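Local coordinates for LupI (Flavobacterium sp. YS-80-122, PDB 6IY4), which probably inhibits metalloendopeptidases, as a small periplasmic beta-barrel protein of the Inh family, at residues Tyr13-Glu18 with Ser85-Met90; Lys28-Ser33 with Trp50-Asp55; Ala41-Thr46 with Ser65-Leu70. One frame throughout, in Å; residues are numbered along the deposited sequence.

Overall arrangement
All three contacts draw on one antiparallel beta sheet. Contact 1 alone pairs two sheet strands, 8-14 and 86-92, chiefly through backbone hydrogen bonds. Contacts 2 and 3 attach parts of the long loop between strands 22-26 and 49-53 to strands 49-53 and 66-74. Contact 2, built round an indole, buries F32 and W50 and has no fully exposed touching residue; contacts 1 and 3 mix buried residues (L88, V89; L43, L68) with exposed ones (Q15, K86; R45, Q66). Contact 3 relies on the exposed R45 side chain, a serine hydroxyl, a water and a leucine pair. It touches both others: W42 packs on V14 and L88, F69 on T53 and D55. Contacts 1 and 2 flank the chain's centre.

Contact 1: residues Tyr13-Glu18 with Ser85-Met90; sequences YVQGAE and SKTLVM
The phenol ring of Y13 lies over the side chain of V89, with V89 CB 3.9 Å from the ring centroid and 17° off its normal, a CH-pi contact over the face. This is the end of an antiparallel strand pair in the Inh beta barrel, where strand 8-14 runs beside 86-92. CG of Y13 stands between its own backbone N and carbonyl carbon (chi1 63°), which folds the ring across toward V89; CG1 of that valine reaches 3.5 Å from Y13 OH, a van der Waals contact, and the hydroxyl's hydrogen-bond partner is Q91 OE1.

In the backbone, Y13 and V89 form a hydrogen-bonded pair: Y13 N donates a hydrogen bond to V89 O, and V89 N returns a straight bond to Y13 O at 2.8 Å. V14 and L88 make the next, non-hydrogen-bonded pair. Their side chains share the other sheet face, where both meet W42, but V14 CG2 and L88 CD1 touch each other only loosely at 4.4 Å.

One further direct bond, Q15 N to T87 O (2.9 Å), closes the pairing. A type II turn from V14 to A17 then carries the chain away, held by A17 N on V14 O. The reciprocal bond is consequently replaced by a water, which donates to Q15 O at 2.8 Å and accepts from T87 N at 2.9 Å.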
loop_
_atom_site.group_PDB
_atom_site.type_symbol
_atom_site.label_atom_id
_atom_site.label_comp_id
_atom_site.label_asym_id
_atom_site.label_seq_id
_atom_site.Cartn_x
_atom_site.Cartn_y
_atom_site.Cartn_z
ATOM N N TYR A 13 -6.639 3.762 3.094
ATOM C CA TYR A 13 -7.129 4.697 4.128
ATOM C C TYR A 13 -6.503 4.352 5.470
ATOM O O TYR A 13 -6.092 3.195 5.688
ATOM C CB TYR A 13 -8.650 4.680 4.205
ATOM C CG TYR A 13 -9.286 3.380 4.605
ATOM C CD1 TYR A 13 -9.587 2.441 3.650
ATOM C CD2 TYR A 13 -9.584 3.105 5.918
ATOM C CE1 TYR A 13 -10.185 1.241 4.000
ATOM C CE2 TYR A 13 -10.166 1.902 6.287
ATOM C CZ TYR A 13 -10.499 0.990 5.316
ATOM O OH TYR A 13 -11.082 -0.201 5.633
ATOM N N VAL A 14 -6.490 5.316 6.356
ATOM C CA VAL A 14 -6.025 5.093 7.737
ATOM C C VAL A 14 -7.257 4.660 8.543
ATOM O O VAL A 14 -8.341 5.314 8.488
ATOM C CB VAL A 14 -5.375 6.353 8.335
ATOM C CG1 VAL A 14 -5.069 6.170 9.812
ATOM C CG2 VAL A 14 -4.115 6.777 7.604
ATOM N N GLN A 15 -7.115 3.577 9.277
ATOM C CA GLN A 15 -8.214 3.042 10.099
ATOM C C GLN A 15 -8.711 4.151 11.022
ATOM O O GLN A 15 -7.843 4.819 11.628
ATOM C CB GLN A 15 -7.745 1.873 10.952
ATOM C CG GLN A 15 -8.874 1.143 11.642
ATOM C CD GLN A 15 -9.019 -0.203 10.980
ATOM O OE1 GLN A 15 -8.302 -1.169 11.284
ATOM N NE2 GLN A 15 -9.889 -0.238 9.991
ATOM N N GLY A 16 -10.041 4.325 11.052
ATOM C CA GLY A 16 -10.697 5.385 11.833
ATOM C C GLY A 16 -10.931 6.618 10.981
ATOM O O GLY A 16 -11.683 7.508 11.410
ATOM N N ALA A 17 -10.320 6.678 9.801
ATOM C CA ALA A 17 -10.435 7.834 8.880
ATOM C C ALA A 17 -10.815 7.334 7.480
ATOM O O ALA A 17 -10.279 7.883 6.510
ATOM C CB ALA A 17 -9.160 8.641 8.870
ATOM N N GLU A 18 -11.781 6.419 7.398
ATOM C CA GLU A 18 -12.264 5.778 6.145
ATOM C C GLU A 18 -12.787 6.838 5.168
ATOM O O GLU A 18 -12.718 6.606 3.930
ATOM C CB GLU A 18 -13.401 4.777 6.401
ATOM C CG GLU A 18 -12.998 3.569 7.219
ATOM C CD GLU A 18 -12.633 3.808 8.683
ATOM O OE1 GLU A 18 -13.161 4.797 9.283
ATOM O OE2 GLU A 18 -11.820 3.005 9.228
ATOM N N SER A 85 1.200 4.896 15.919
ATOM C CA SER A 85 0.236 3.797 16.228
ATOM C C SER A 85 -1.028 3.894 15.361
ATOM O O SER A 85 -2.152 3.712 15.874
ATOM C CB SER A 85 -0.096 3.753 17.690
ATOM O OG SER A 85 0.447 2.579 18.265
ATOM N N LYS A 86 -0.845 4.161 14.077
ATOM C CA LYS A 86 -1.953 4.167 13.099
ATOM C C LYS A 86 -1.888 2.840 12.321
ATOM O O LYS A 86 -0.825 2.182 12.364
ATOM C CB LYS A 86 -1.819 5.438 12.259
ATOM C CG LYS A 86 -1.999 6.726 13.057
ATOM C CD LYS A 86 -3.446 6.965 13.456
ATOM C CE LYS A 86 -3.618 7.631 14.807
ATOM N NZ LYS A 86 -5.029 7.544 15.263
ATOM N N THR A 87 -2.996 2.448 11.684
ATOM C CA THR A 87 -3.068 1.280 10.762
ATOM C C THR A 87 -3.466 1.795 9.373
ATOM O O THR A 87 -4.469 2.497 9.263
ATOM C CB THR A 87 -4.048 0.194 11.204
ATOM O OG1 THR A 87 -3.586 -0.146 12.508
ATOM C CG2 THR A 87 -4.040 -1.015 10.298
ATOM N N LEU A 88 -2.656 1.493 8.379
ATOM C CA LEU A 88 -2.994 1.792 6.969
ATOM C C LEU A 88 -3.608 0.535 6.411
ATOM O O LEU A 88 -3.015 -0.556 6.543
ATOM C CB LEU A 88 -1.748 2.166 6.173
ATOM C CG LEU A 88 -1.986 2.541 4.716
ATOM C CD1 LEU A 88 -2.791 3.806 4.608
ATOM C CD2 LEU A 88 -0.676 2.700 3.990
ATOM N N VAL A 89 -4.792 0.696 5.873
ATOM C CA VAL A 89 -5.570 -0.393 5.267
ATOM C C VAL A 89 -5.495 -0.220 3.761
ATOM O O VAL A 89 -5.598 0.926 3.271
ATOM C CB VAL A 89 -7.033 -0.316 5.749
ATOM C CG1 VAL A 89 -7.871 -1.411 5.122
ATOM C CG2 VAL A 89 -7.105 -0.384 7.273
ATOM N N MET A 90 -5.305 -1.320 3.048
ATOM C CA MET A 90 -5.428 -1.288 1.579
ATOM C C MET A 90 -6.362 -2.437 1.209
ATOM O O MET A 90 -6.209 -3.549 1.700
ATOM C CB MET A 90 -4.074 -1.278 0.853
ATOM C CG MET A 90 -3.362 -2.480 0.888
ATOM S SD MET A 90 -1.687 -2.238 0.135
ATOM C CE MET A 90 -1.983 -2.501 -1.604
HETATM O O HOH W 1 -5.438 3.685 12.492
#

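Contact 2: residues Lys28-Ser33 with Trp50-Asp55; sequences KDRTFS and WSPTPD
Three hydrogen bonds tie W50 to R30 and T31. The indole NE1 donates to T31 O at 3.0 Å; the acceptor lies in the ring plane, but the bond is bent (139°), NE1 standing above the carbonyl plane. Two more grip the tryptophan backbone from one residue: W50 N reaches R30 O at 3.1 Å, while R30 NH1 donates to W50 O at 2.9 Å, close to the guanidinium plane.

Among the nonpolar contacts, R30 CA sits over one indole face, 3.7 Å from the centroid of the five-membered ring, a CH-pi contact. W50 CG stands between its backbone N and carbonyl carbon (chi1 57°), which lays the indole against R30 CA with NE1 at T31 O. F32 approaches obliquely, its plane at 52° to that ring, with W50 CD1 over the phenyl face, 3.7 Å from F32 CE1.

D29 OD1 accepts from T31 N, an Asx turn around R30, and from T31 OG1 on its syn lone pair.

The indole also packs on P3 and V6 of helix 3-6, L26 of strand 22-26, and L57 and L59 of strand 56-60; F32 shares L26 and L59. The contact thus joins loop, helix and strand 49-53, outermost in the sheet.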
loop_
_atom_site.group_PDB
_atom_site.type_symbol
_atom_site.label_atom_id
_atom_site.label_comp_id
_atom_site.label_asym_id
_atom_site.label_seq_id
_atom_site.Cartn_x
_atom_site.Cartn_y
_atom_site.Cartn_z
ATOM N N LYS A 28 1.248 -3.681 -12.974
ATOM C CA LYS A 28 1.858 -5.039 -13.098
ATOM C C LYS A 28 3.390 -5.008 -13.066
ATOM O O LYS A 28 3.968 -6.018 -12.618
ATOM C CB LYS A 28 1.335 -5.689 -14.375
ATOM C CG LYS A 28 -0.072 -6.234 -14.199
ATOM C CD LYS A 28 -0.524 -7.195 -15.281
ATOM C CE LYS A 28 0.126 -8.551 -15.158
ATOM N NZ LYS A 28 -0.734 -9.615 -15.727
ATOM N N ASP A 29 3.993 -3.881 -13.408
ATOM C CA ASP A 29 5.473 -3.691 -13.429
ATOM C C ASP A 29 5.986 -3.174 -12.069
ATOM O O ASP A 29 7.136 -2.703 -11.977
ATOM C CB ASP A 29 5.873 -2.775 -14.582
ATOM C CG ASP A 29 5.537 -1.318 -14.356
ATOM O OD1 ASP A 29 4.835 -1.006 -13.365
ATOM O OD2 ASP A 29 6.022 -0.496 -15.135
ATOM N N ARG A 30 5.149 -3.257 -11.041
ATOM C CA ARG A 30 5.483 -2.974 -9.627
ATOM C C ARG A 30 5.721 -1.470 -9.408
ATOM O O ARG A 30 6.392 -1.124 -8.459
ATOM C CB ARG A 30 6.611 -3.923 -9.182
ATOM C CG ARG A 30 6.156 -5.375 -9.108
ATOM C CD ARG A 30 7.070 -6.263 -8.309
ATOM N NE ARG A 30 8.411 -6.179 -8.864
ATOM C CZ ARG A 30 9.432 -5.477 -8.343
ATOM N NH1 ARG A 30 9.300 -4.792 -7.215
ATOM N NH2 ARG A 30 10.602 -5.447 -8.964
ATOM N N THR A 31 5.082 -0.603 -10.172
ATOM C CA THR A 31 4.958 0.829 -9.901
ATOM C C THR A 31 3.517 1.142 -9.557
ATOM O O THR A 31 2.699 0.226 -9.406
ATOM C CB THR A 31 5.449 1.656 -11.087
ATOM O OG1 THR A 31 4.637 1.374 -12.223
ATOM C CG2 THR A 31 6.871 1.285 -11.392
ATOM N N PHE A 32 3.252 2.418 -9.343
ATOM C CA PHE A 32 1.921 2.924 -8.987
ATOM C C PHE A 32 1.457 3.984 -9.964
ATOM O O PHE A 32 2.280 4.646 -10.537
ATOM C CB PHE A 32 1.946 3.633 -7.645
ATOM C CG PHE A 32 2.493 2.815 -6.502
ATOM C CD1 PHE A 32 1.682 1.955 -5.783
ATOM C CD2 PHE A 32 3.826 2.958 -6.128
ATOM C CE1 PHE A 32 2.200 1.259 -4.708
ATOM C CE2 PHE A 32 4.339 2.253 -5.049
ATOM C CZ PHE A 32 3.513 1.424 -4.325
ATOM N N SER A 33 0.159 4.144 -10.091
ATOM C CA SER A 33 -0.396 5.343 -10.739
ATOM C C SER A 33 -0.039 6.583 -9.896
ATOM O O SER A 33 0.370 6.474 -8.731
ATOM C CB SER A 33 -1.871 5.164 -10.953
ATOM O OG SER A 33 -2.564 5.160 -9.722
ATOM N N TRP A 50 6.591 -1.480 -5.380
ATOM C CA TRP A 50 6.025 -2.438 -4.414
ATOM C C TRP A 50 6.512 -3.832 -4.740
ATOM O O TRP A 50 6.859 -4.113 -5.866
ATOM C CB TRP A 50 4.499 -2.324 -4.374
ATOM C CG TRP A 50 3.825 -2.532 -5.693
ATOM C CD1 TRP A 50 3.502 -1.596 -6.631
ATOM C CD2 TRP A 50 3.325 -3.790 -6.188
ATOM N NE1 TRP A 50 2.870 -2.188 -7.679
ATOM C CE2 TRP A 50 2.732 -3.532 -7.437
ATOM C CE3 TRP A 50 3.344 -5.109 -5.717
ATOM C CZ2 TRP A 50 2.145 -4.536 -8.209
ATOM C CZ3 TRP A 50 2.735 -6.105 -6.464
ATOM C CH2 TRP A 50 2.158 -5.826 -7.705
ATOM N N SER A 51 6.428 -4.718 -3.750
ATOM C CA SER A 51 6.834 -6.119 -3.936
ATOM C C SER A 51 6.048 -6.999 -2.996
ATOM O O SER A 51 6.041 -6.780 -1.790
ATOM C CB SER A 51 8.304 -6.280 -3.697
ATOM O OG SER A 51 8.714 -7.576 -4.094
ATOM N N PRO A 52 5.401 -8.049 -3.511
ATOM C CA PRO A 52 4.659 -8.951 -2.644
ATOM C C PRO A 52 5.635 -9.835 -1.876
ATOM O O PRO A 52 6.740 -10.063 -2.344
ATOM C CB PRO A 52 3.802 -9.798 -3.590
ATOM C CG PRO A 52 4.262 -9.474 -4.972
ATOM C CD PRO A 52 5.338 -8.421 -4.925
ATOM N N THR A 53 5.199 -10.318 -0.727
ATOM C CA THR A 53 5.946 -11.290 0.101
ATOM C C THR A 53 4.982 -12.422 0.362
ATOM O O THR A 53 3.795 -12.334 0.060
ATOM C CB THR A 53 6.450 -10.642 1.391
ATOM O OG1 THR A 53 5.297 -10.525 2.235
ATOM C CG2 THR A 53 7.140 -9.315 1.140
ATOM N N PRO A 54 5.455 -13.535 0.954
ATOM C CA PRO A 54 4.573 -14.673 1.150
ATOM C C PRO A 54 3.336 -14.354 1.997
ATOM O O PRO A 54 2.313 -14.971 1.808
ATOM C CB PRO A 54 5.527 -15.661 1.829
ATOM C CG PRO A 54 6.863 -15.291 1.248
ATOM C CD PRO A 54 6.827 -13.783 1.388
ATOM N N ASP A 55 3.454 -13.383 2.894
ATOM C CA ASP A 55 2.450 -13.083 3.930
ATOM C C ASP A 55 2.072 -11.609 3.916
ATOM O O ASP A 55 1.495 -11.166 4.913
ATOM C CB ASP A 55 3.004 -13.425 5.310
ATOM C CG ASP A 55 4.308 -12.709 5.659
ATOM O OD1 ASP A 55 4.898 -12.073 4.780
ATOM O OD2 ASP A 55 4.664 -12.757 6.834
#

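Contact 3: residues Ala41-Thr46 with Ser65-Leu70; sequences AWLGRT and SQSLFL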
loop_
_atom_site.group_PDB
_atom_site.type_symbol
_atom_site.label_atom_id
_atom_site.label_comp_id
_atom_site.label_asym_id
_atom_site.label_seq_id
_atom_site.Cartn_x
_atom_site.Cartn_y
_atom_site.Cartn_z
ATOM N N ALA A 41 0.704 11.909 2.861
ATOM C CA ALA A 41 0.017 12.427 4.062
ATOM C C ALA A 41 0.181 11.435 5.210
ATOM O O ALA A 41 0.025 11.847 6.394
ATOM C CB ALA A 41 -1.438 12.654 3.761
ATOM N N TRP A 42 0.490 10.168 4.920
ATOM C CA TRP A 42 0.344 9.079 5.925
ATOM C C TRP A 42 1.694 8.419 6.244
ATOM O O TRP A 42 1.864 7.868 7.351
ATOM C CB TRP A 42 -0.667 8.045 5.413
ATOM C CG TRP A 42 -2.052 8.585 5.224
ATOM C CD1 TRP A 42 -2.663 9.558 5.961
ATOM C CD2 TRP A 42 -3.025 8.159 4.255
ATOM N NE1 TRP A 42 -3.942 9.757 5.520
ATOM C CE2 TRP A 42 -4.185 8.935 4.456
ATOM C CE3 TRP A 42 -3.033 7.213 3.235
ATOM C CZ2 TRP A 42 -5.335 8.788 3.682
ATOM C CZ3 TRP A 42 -4.161 7.082 2.460
ATOM C CH2 TRP A 42 -5.298 7.854 2.678
ATOM N N LEU A 43 2.602 8.390 5.288
ATOM C CA LEU A 43 3.889 7.678 5.419
ATOM C C LEU A 43 5.020 8.711 5.376
ATOM O O LEU A 43 4.910 9.672 4.575
ATOM C CB LEU A 43 4.010 6.669 4.267
ATOM C CG LEU A 43 2.939 5.585 4.183
ATOM C CD1 LEU A 43 3.124 4.743 2.944
ATOM C CD2 LEU A 43 2.911 4.720 5.429
ATOM N N GLY A 44 6.076 8.429 6.126
ATOM C CA GLY A 44 7.322 9.228 6.120
ATOM C C GLY A 44 8.033 9.175 4.782
ATOM O O GLY A 44 8.605 10.184 4.342
ATOM N N ARG A 45 7.955 8.026 4.118
ATOM C CA ARG A 45 8.660 7.753 2.852
ATOM C C ARG A 45 7.599 7.483 1.805
ATOM O O ARG A 45 6.844 6.557 2.024
ATOM C CB ARG A 45 9.598 6.573 3.081
ATOM C CG ARG A 45 10.590 6.410 1.945
ATOM C CD ARG A 45 11.361 5.111 2.036
ATOM N NE ARG A 45 12.116 5.061 3.280
ATOM C CZ ARG A 45 13.203 5.797 3.548
ATOM N NH1 ARG A 45 13.674 6.682 2.674
ATOM N NH2 ARG A 45 13.828 5.625 4.705
ATOM N N THR A 46 7.496 8.290 0.762
ATOM C CA THR A 46 6.512 8.087 -0.314
ATOM C C THR A 46 6.928 6.879 -1.162
ATOM O O THR A 46 8.041 6.828 -1.642
ATOM C CB THR A 46 6.422 9.330 -1.193
ATOM O OG1 THR A 46 5.888 10.366 -0.358
ATOM C CG2 THR A 46 5.530 9.107 -2.384
ATOM N N SER A 65 14.533 1.734 0.026
ATOM C CA SER A 65 14.259 1.446 1.456
ATOM C C SER A 65 12.756 1.286 1.701
ATOM O O SER A 65 11.945 1.679 0.882
ATOM C CB SER A 65 14.800 2.483 2.366
ATOM O OG SER A 65 13.909 3.562 2.391
ATOM N N GLN A 66 12.424 0.629 2.795
ATOM C CA GLN A 66 11.034 0.274 3.125
ATOM C C GLN A 66 10.263 1.551 3.440
ATOM O O GLN A 66 10.626 2.304 4.353
ATOM C CB GLN A 66 11.010 -0.725 4.283
ATOM C CG GLN A 66 9.618 -1.133 4.751
ATOM C CD GLN A 66 9.691 -2.300 5.705
ATOM O OE1 GLN A 66 8.945 -2.407 6.682
ATOM N NE2 GLN A 66 10.591 -3.198 5.392
ATOM N N SER A 67 9.158 1.755 2.729
ATOM C CA SER A 67 8.141 2.754 3.112
ATOM C C SER A 67 7.141 2.127 4.096
ATOM O O SER A 67 6.744 2.786 5.099
ATOM C CB SER A 67 7.451 3.332 1.892
ATOM O OG SER A 67 6.289 3.999 2.332
ATOM N N LEU A 68 6.746 0.866 3.860
ATOM C CA LEU A 68 5.841 0.169 4.806
ATOM C C LEU A 68 5.800 -1.303 4.420
ATOM O O LEU A 68 5.797 -1.631 3.229
ATOM C CB LEU A 68 4.442 0.766 4.746
ATOM C CG LEU A 68 3.499 0.352 5.866
ATOM C CD1 LEU A 68 3.964 0.911 7.187
ATOM C CD2 LEU A 68 2.068 0.789 5.560
ATOM N N PHE A 69 5.668 -2.154 5.409
ATOM C CA PHE A 69 5.294 -3.566 5.252
ATOM C C PHE A 69 3.856 -3.696 5.725
ATOM O O PHE A 69 3.548 -3.273 6.859
ATOM C CB PHE A 69 6.196 -4.503 6.049
ATOM C CG PHE A 69 5.693 -5.925 5.988
ATOM C CD1 PHE A 69 5.805 -6.666 4.822
ATOM C CD2 PHE A 69 5.070 -6.489 7.075
ATOM C CE1 PHE A 69 5.337 -7.958 4.755
ATOM C CE2 PHE A 69 4.593 -7.781 7.004
ATOM C CZ PHE A 69 4.728 -8.502 5.855
ATOM N N LEU A 70 3.009 -4.313 4.908
ATOM C CA LEU A 70 1.606 -4.601 5.302
ATOM C C LEU A 70 1.390 -6.111 5.318
ATOM O O LEU A 70 1.814 -6.797 4.390
ATOM C CB LEU A 70 0.613 -3.966 4.334
ATOM C CG LEU A 70 0.768 -2.457 4.119
ATOM C CD1 LEU A 70 1.671 -2.076 2.946
ATOM C CD2 LEU A 70 -0.596 -1.795 3.936
HETATM O O HOH W 2 7.274 5.485 5.550
#
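R45 reaches across to S67 and then runs along the chain toward S65. It meets strand 66-74 of the Inh barrel at a classic beta bulge, where S67 and L68 both face L59 and the chain turns a corner. CB of R45 packs against S67 CB at 4.1 Å. The side chain is extended through its first two torsions (chi1 -167°, chi2 -170°), which carries CD to 3.7 Å from S65 O. A bend at chi3 then turns NE toward Q66 O, at the guanidinium edge, for a weak hydrogen bond of 3.3 Å. Farther out, S65 CB lies above one guanidinium face, 4.0 Å from NH2. The very short approaches modelled between S65 OG and this group are doubtful; that hydroxyl bonds D63, with which NH1 also makes a long, weak ion pair.

At the arginine's backbone, S67 OG donates to R45 O at 2.6 Å. This OG stands anti to the backbone N (chi1 165°), which aims the hydroxyl at the loop, where L43 CD1 also lies against it. With an alanine in place of this serine the hydroxyl is gone, and R45 O would probably lose its donor, leaving the loop less firmly tied to the bulge.

L43 CD2 meets L68 CD2 at 4.0 Å, the two buried side chains crossing at about a right angle; both also touch V82. A water completes the link between the two backbones, accepting from R45 N at 3.0 Å and donating to S67 O at 2.8 Å.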